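Local coordinates for Uly1 (Catenovulum maritimum, PDB 7DRQ), which probably cleaves the marine polysaccharide ulvan by beta-elimination, as a calcium-containing ulvan lyase of polysaccharide lyase family 24, at residues G196-L201 and S241-F246; D213-M218 and F230-A235. One frame throughout, in Å; residues are numbered along the deposited sequence.

Interaction 1 of 2, residues G196-L201 and S241-F246; sequences GQFSRL and SHFKSF
Gln197 reaches from a short helical turn to the irregular part of strand 239-245 at His242 and Phe243, and its amide does the polar work of the contact. With CG anti to the backbone N (chi1 -178°) and the chain extended beyond it, the amide is carried straight out to the facing backbone. There Gln197 OE1 accepts the Phe243 N-H at 2.8 Å in a nearly straight bond, the donor standing above the carbonyl plane. A water donates a second bond to Gln197 OE1 at 2.9 Å and another to Ser241 O, so the carbonyl end is gripped twice. The flat amide also stacks on the imidazole of His242, their planes 17° apart, with Gln197 NE2 3.3 Å from His242 CD2 over one ring face. His242 in turn is fixed in rotation by its own ND1, which donates to Phe243 O (2.7 Å), an acceptor lying in the ring plane.

The remaining contacts are apolar. Gln197 CG lies over the centre of its neighbour Phe198's ring and at the edge of the Phe243 ring. Phe243 CE2 meets Phe198 CE1 at 3.8 Å and Leu201 CD1 at 3.7 Å; the two phenyl planes are inclined at 55° to each other. Phe148 meets the Phe198 ring as well, while Phe243 continues onto Val229 and Asn231 of the adjacent strand. The helical turn is thus joined to strand 239-245 by the Gln197 amide and by the packing of Phe198 and Leu201 on Phe243, consistent with a blade of the beta-propeller expected for this BNR-repeat family.

Interaction 2 of 2, residues D213-M218 and F230-A235; sequences DLFLHM and FNKYLA
Strands 214-218 and 230-234 run antiparallel, their axes 4.7 Å apart at closest approach and their directions 157° apart, with Leu216 and Asn231 as a hydrogen-bonded pair between the non-hydrogen-bonded pairs Phe215-Lys232 and His217-Phe230. Leu216 N donates to Asn231 O at 3.1 Å and Asn231 N returns a bond to Leu216 O at 2.9 Å. Further along, Tyr233 N reaches Leu214 O at 2.8 Å in an almost linear bond.

On the face bearing Phe215, the aliphatic chain of Lys232 lies alongside the phenyl ring and points the same way. Its CG is anti to the backbone N (chi1 172°), and the chain turns only at chi3 (73°), which brings Lys232 CD to 3.7 Å from Phe215 CE2 while the ammonium group runs on beyond the ring. At the other pair, His217 CB and Phe230 CB touch at 3.7 Å before the rings part; the imidazole turns to Thr205, whose carbonyl accepts from ND1. The opposite face carries Leu216 beside Asn231.

The open end of the pairing is tied by water. One molecule donates to Asp213 OD1 and Tyr233 O and accepts from Leu214 N, so it stands in for the second backbone bond between Leu214 and Tyr233, whose N and O are too far apart to meet directly. A second links Asp213 OD2 with Lys232 NZ, which stand 5.2 Å apart without direct contact. The opposite charges probably attract across this bridging water, without forming a salt bridge, and the contact combines backbone hydrogen bonds, the aliphatic part of Lys232 packed beside Phe215, and water-mediated polar links.

Overall arrangement
The two contacts have centres about 12 Å apart and share one four-stranded antiparallel sheet, ordered 201-208, 214-220, 225-234, 239-245. Along the chain, 196-201 comes first, then both strands of interaction 2, then 241-246, so interaction 1 closes over a span that contains the central hairpin. Interaction 2 joins the two inner strands, whereas interaction 1 ties the helical turn ahead of the first strand to the last. The two also meet directly: Lys244 N lies 2.8 Å from Phe230 O and Ser241 N 2.8 Å from Lys232 O, both probable hydrogen bonds. Together they bind inner pair, outer strand and entry turn into what is probably a single propeller blade.

Interaction 1 of 2, residues G196-L201 and S241-F246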
loop_
_atom_site.group_PDB
_atom_site.type_symbol
_atom_site.label_atom_id
_atom_site.label_comp_id
_atom_site.label_asym_id
_atom_site.label_seq_id
_atom_site.Cartn_x
_atom_site.Cartn_y
_atom_site.Cartn_z
ATOM N N GLY A 196 3.035 -18.352 -13.743
ATOM C CA GLY A 196 4.311 -17.667 -13.586
ATOM C C GLY A 196 4.136 -16.183 -13.316
ATOM O O GLY A 196 4.826 -15.607 -12.468
ATOM N N GLN A 197 3.183 -15.554 -14.009
ATOM C CA GLN A 197 2.993 -14.107 -13.905
ATOM C C GLN A 197 2.202 -13.711 -12.664
ATOM O O GLN A 197 2.462 -12.649 -12.084
ATOM C CB GLN A 197 2.280 -13.569 -15.157
ATOM C CG GLN A 197 2.080 -12.054 -15.152
ATOM C CD GLN A 197 1.388 -11.500 -16.392
ATOM O OE1 GLN A 197 1.121 -10.294 -16.469
ATOM N NE2 GLN A 197 1.089 -12.365 -17.365
ATOM N N PHE A 198 1.245 -14.529 -12.231
ATOM C CA PHE A 198 0.304 -14.074 -11.214
ATOM C C PHE A 198 0.434 -14.778 -9.871
ATOM O O PHE A 198 -0.361 -14.501 -8.969
ATOM C CB PHE A 198 -1.121 -14.201 -11.756
ATOM C CG PHE A 198 -1.397 -13.247 -12.865
ATOM C CD1 PHE A 198 -1.525 -11.891 -12.602
ATOM C CD2 PHE A 198 -1.464 -13.687 -14.181
ATOM C CE1 PHE A 198 -1.745 -10.998 -13.626
ATOM C CE2 PHE A 198 -1.683 -12.802 -15.207
ATOM C CZ PHE A 198 -1.823 -11.461 -14.943
ATOM N N SER A 199 1.417 -15.652 -9.699
ATOM C CA SER A 199 1.643 -16.288 -8.414
ATOM C C SER A 199 2.690 -15.518 -7.611
ATOM O O SER A 199 3.468 -14.723 -8.151
ATOM C CB SER A 199 2.093 -17.738 -8.595
ATOM O OG SER A 199 3.311 -17.768 -9.296
ATOM N N ARG A 200 2.684 -15.764 -6.298
ATOM C CA ARG A 200 3.632 -15.170 -5.356
ATOM C C ARG A 200 3.561 -13.643 -5.342
ATOM O O ARG A 200 4.579 -12.966 -5.185
ATOM C CB ARG A 200 5.063 -15.641 -5.635
ATOM C CG ARG A 200 5.248 -17.137 -5.450
ATOM C CD ARG A 200 6.732 -17.508 -5.498
ATOM N NE ARG A 200 7.006 -18.769 -4.811
ATOM C CZ ARG A 200 7.052 -19.949 -5.420
ATOM N NH1 ARG A 200 6.833 -20.022 -6.722
ATOM N NH2 ARG A 200 7.308 -21.058 -4.731
ATOM N N LEU A 201 2.353 -13.091 -5.471
ATOM C CA LEU A 201 2.170 -11.642 -5.494
ATOM C C LEU A 201 1.592 -11.136 -4.171
ATOM O O LEU A 201 0.722 -11.779 -3.572
ATOM C CB LEU A 201 1.264 -11.232 -6.658
ATOM C CG LEU A 201 1.771 -11.506 -8.079
ATOM C CD1 LEU A 201 0.731 -11.085 -9.103
ATOM C CD2 LEU A 201 3.081 -10.775 -8.331
ATOM N N SER A 241 -1.958 -4.848 -19.422
ATOM C CA SER A 241 -0.733 -5.338 -20.026
ATOM C C SER A 241 -0.084 -6.406 -19.138
ATOM O O SER A 241 -0.439 -6.594 -17.965
ATOM C CB SER A 241 0.232 -4.178 -20.265
ATOM O OG SER A 241 0.618 -3.593 -19.031
ATOM N N HIS A 242 0.882 -7.113 -19.723
ATOM C CA HIS A 242 1.681 -8.083 -18.982
ATOM C C HIS A 242 2.525 -7.371 -17.937
ATOM O O HIS A 242 3.087 -6.307 -18.204
ATOM C CB HIS A 242 2.585 -8.846 -19.958
ATOM C CG HIS A 242 3.253 -10.054 -19.371
ATOM N ND1 HIS A 242 4.176 -9.979 -18.351
ATOM C CD2 HIS A 242 3.169 -11.365 -19.709
ATOM C CE1 HIS A 242 4.606 -11.197 -18.059
ATOM N NE2 HIS A 242 4.024 -12.055 -18.880
ATOM N N PHE A 243 2.605 -7.956 -16.740
ATOM C CA PHE A 243 3.459 -7.406 -15.690
ATOM C C PHE A 243 4.885 -7.238 -16.202
ATOM O O PHE A 243 5.417 -8.101 -16.905
ATOM C CB PHE A 243 3.466 -8.326 -14.466
ATOM C CG PHE A 243 2.446 -7.972 -13.413
ATOM C CD1 PHE A 243 2.330 -6.671 -12.932
ATOM C CD2 PHE A 243 1.620 -8.954 -12.894
ATOM C CE1 PHE A 243 1.401 -6.364 -11.948
ATOM C CE2 PHE A 243 0.680 -8.658 -11.919
ATOM C CZ PHE A 243 0.568 -7.358 -11.443
ATOM N N LYS A 244 5.505 -6.121 -15.835
ATOM C CA LYS A 244 6.872 -5.805 -16.215
ATOM C C LYS A 244 7.715 -5.666 -14.954
ATOM O O LYS A 244 7.288 -5.040 -13.983
ATOM C CB LYS A 244 6.909 -4.507 -17.036
ATOM C CG LYS A 244 8.308 -4.041 -17.423
ATOM C CD LYS A 244 8.267 -2.899 -18.420
ATOM C CE LYS A 244 7.847 -3.392 -19.795
ATOM N NZ LYS A 244 8.797 -4.415 -20.320
ATOM N N SER A 245 8.914 -6.246 -14.960
ATOM C CA SER A 245 9.765 -6.236 -13.776
ATOM C C SER A 245 10.541 -4.931 -13.659
ATOM O O SER A 245 11.277 -4.549 -14.579
ATOM C CB SER A 245 10.758 -7.400 -13.841
ATOM O OG SER A 245 10.066 -8.621 -13.896
ATOM N N PHE A 246 10.405 -4.256 -12.518
ATOM C CA PHE A 246 11.318 -3.157 -12.232
ATOM C C PHE A 246 12.723 -3.679 -11.940
ATOM O O PHE A 246 13.717 -3.091 -12.387
ATOM C CB PHE A 246 10.837 -2.317 -11.046
ATOM C CG PHE A 246 11.897 -1.373 -10.560
ATOM C CD1 PHE A 246 12.161 -0.211 -11.260
ATOM C CD2 PHE A 246 12.701 -1.698 -9.479
ATOM C CE1 PHE A 246 13.176 0.636 -10.867
ATOM C CE2 PHE A 246 13.727 -0.850 -9.080
ATOM C CZ PHE A 246 13.959 0.317 -9.776
HETATM O O HOH W 1 -0.839 -8.292 -15.782
#

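Interaction 2 of 2, residues D213-M218 and F230-A235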
loop_
_atom_site.group_PDB
_atom_site.type_symbol
_atom_site.label_atom_id
_atom_site.label_comp_id
_atom_site.label_asym_id
_atom_site.label_seq_id
_atom_site.Cartn_x
_atom_site.Cartn_y
_atom_site.Cartn_z
ATOM N N ASP A 213 -4.161 7.634 -17.245
ATOM C CA ASP A 213 -3.749 6.241 -17.336
ATOM C C ASP A 213 -3.708 5.624 -15.949
ATOM O O ASP A 213 -3.420 6.296 -14.956
ATOM C CB ASP A 213 -2.380 6.115 -18.003
ATOM C CG ASP A 213 -2.486 6.018 -19.518
ATOM O OD1 ASP A 213 -3.376 5.287 -20.012
ATOM O OD2 ASP A 213 -1.697 6.691 -20.201
ATOM N N LEU A 214 -4.029 4.339 -15.881
ATOM C CA LEU A 214 -4.117 3.611 -14.623
ATOM C C LEU A 214 -3.075 2.504 -14.623
ATOM O O LEU A 214 -2.946 1.766 -15.611
ATOM C CB LEU A 214 -5.511 3.017 -14.426
ATOM C CG LEU A 214 -5.689 2.071 -13.240
ATOM C CD1 LEU A 214 -5.414 2.785 -11.919
ATOM C CD2 LEU A 214 -7.108 1.493 -13.244
ATOM N N PHE A 215 -2.336 2.395 -13.526
ATOM C CA PHE A 215 -1.262 1.417 -13.397
ATOM C C PHE A 215 -1.416 0.653 -12.091
ATOM O O PHE A 215 -2.085 1.103 -11.157
ATOM C CB PHE A 215 0.126 2.067 -13.409
ATOM C CG PHE A 215 0.403 2.911 -14.615
ATOM C CD1 PHE A 215 0.012 4.238 -14.659
ATOM C CD2 PHE A 215 1.105 2.382 -15.698
ATOM C CE1 PHE A 215 0.286 5.024 -15.775
ATOM C CE2 PHE A 215 1.390 3.163 -16.800
ATOM C CZ PHE A 215 0.978 4.479 -16.846
ATOM N N LEU A 216 -0.743 -0.493 -12.013
ATOM C CA LEU A 216 -0.728 -1.290 -10.798
ATOM C C LEU A 216 0.685 -1.804 -10.566
ATOM O O LEU A 216 1.369 -2.154 -11.524
ATOM C CB LEU A 216 -1.688 -2.470 -10.896
ATOM C CG LEU A 216 -1.417 -3.535 -9.838
ATOM C CD1 LEU A 216 -2.038 -3.136 -8.452
ATOM C CD2 LEU A 216 -1.858 -4.888 -10.289
ATOM N N HIS A 217 1.138 -1.817 -9.314
ATOM C CA HIS A 217 2.353 -2.560 -9.001
ATOM C C HIS A 217 2.141 -3.463 -7.795
ATOM O O HIS A 217 1.309 -3.197 -6.928
ATOM C CB HIS A 217 3.591 -1.648 -8.806
ATOM C CG HIS A 217 3.634 -0.890 -7.509
ATOM N ND1 HIS A 217 2.659 0.009 -7.135
ATOM C CD2 HIS A 217 4.583 -0.839 -6.545
ATOM C CE1 HIS A 217 2.987 0.554 -5.973
ATOM N NE2 HIS A 217 4.152 0.056 -5.596
HETATM N N MSE A 218 2.890 -4.568 -7.785
HETATM C CA MSE A 218 2.856 -5.549 -6.711
HETATM C C MSE A 218 4.270 -6.070 -6.505
HETATM O O MSE A 218 5.148 -5.889 -7.355
HETATM C CB MSE A 218 1.889 -6.707 -7.016
HETATM C CG MSE A 218 0.436 -6.266 -7.233
HETATM SE SE MSE A 218 -0.801 -7.779 -7.341
HETATM C CE MSE A 218 -0.767 -8.290 -5.473
ATOM N N PHE A 230 4.981 -4.294 -12.428
ATOM C CA PHE A 230 3.941 -3.297 -12.654
ATOM C C PHE A 230 3.375 -3.449 -14.058
ATOM O O PHE A 230 4.046 -3.935 -14.972
ATOM C CB PHE A 230 4.451 -1.860 -12.426
ATOM C CG PHE A 230 5.532 -1.418 -13.391
ATOM C CD1 PHE A 230 6.840 -1.878 -13.262
ATOM C CD2 PHE A 230 5.243 -0.513 -14.400
ATOM C CE1 PHE A 230 7.832 -1.457 -14.138
ATOM C CE2 PHE A 230 6.222 -0.079 -15.285
ATOM C CZ PHE A 230 7.522 -0.559 -15.158
ATOM N N ASN A 231 2.119 -3.027 -14.224
ATOM C CA ASN A 231 1.462 -3.121 -15.516
ATOM C C ASN A 231 0.585 -1.890 -15.705
ATOM O O ASN A 231 0.524 -1.005 -14.845
ATOM C CB ASN A 231 0.659 -4.424 -15.646
ATOM C CG ASN A 231 -0.411 -4.566 -14.571
ATOM O OD1 ASN A 231 -0.659 -3.646 -13.794
ATOM N ND2 ASN A 231 -1.048 -5.733 -14.524
ATOM N N LYS A 232 -0.089 -1.839 -16.847
ATOM C CA LYS A 232 -0.908 -0.701 -17.228
ATOM C C LYS A 232 -2.264 -1.204 -17.688
ATOM O O LYS A 232 -2.367 -2.259 -18.327
ATOM C CB LYS A 232 -0.234 0.133 -18.333
ATOM C CG LYS A 232 -1.130 1.230 -18.914
ATOM C CD LYS A 232 -0.382 2.172 -19.853
ATOM C CE LYS A 232 -0.059 1.515 -21.175
ATOM N NZ LYS A 232 0.652 2.465 -22.089
ATOM N N TYR A 233 -3.304 -0.455 -17.346
ATOM C CA TYR A 233 -4.645 -0.777 -17.799
ATOM C C TYR A 233 -4.829 -0.290 -19.231
ATOM O O TYR A 233 -4.551 0.871 -19.547
ATOM C CB TYR A 233 -5.681 -0.141 -16.875
ATOM C CG TYR A 233 -7.082 -0.440 -17.316
ATOM C CD1 TYR A 233 -7.506 -1.758 -17.487
ATOM C CD2 TYR A 233 -7.966 0.588 -17.622
ATOM C CE1 TYR A 233 -8.775 -2.040 -17.913
ATOM C CE2 TYR A 233 -9.244 0.317 -18.057
ATOM C CZ TYR A 233 -9.643 -1.002 -18.204
ATOM O OH TYR A 233 -10.915 -1.278 -18.639
ATOM N N LEU A 234 -5.279 -1.183 -20.103
ATOM C CA LEU A 234 -5.504 -0.848 -21.509
ATOM C C LEU A 234 -7.007 -0.648 -21.680
ATOM O O LEU A 234 -7.744 -1.591 -21.970
ATOM C CB LEU A 234 -4.958 -1.945 -22.411
ATOM C CG LEU A 234 -3.504 -2.345 -22.128
ATOM C CD1 LEU A 234 -3.084 -3.516 -23.020
ATOM C CD2 LEU A 234 -2.566 -1.149 -22.313
ATOM N N ALA A 235 -7.463 0.596 -21.491
ATOM C CA ALA A 235 -8.900 0.870 -21.517
ATOM C C ALA A 235 -9.520 0.494 -22.856
ATOM O O ALA A 235 -10.669 0.034 -22.912
ATOM C CB ALA A 235 -9.164 2.344 -21.208
HETATM O O HOH W 2 -4.726 3.320 -18.448
HETATM O O HOH W 3 0.993 5.369 -21.015
#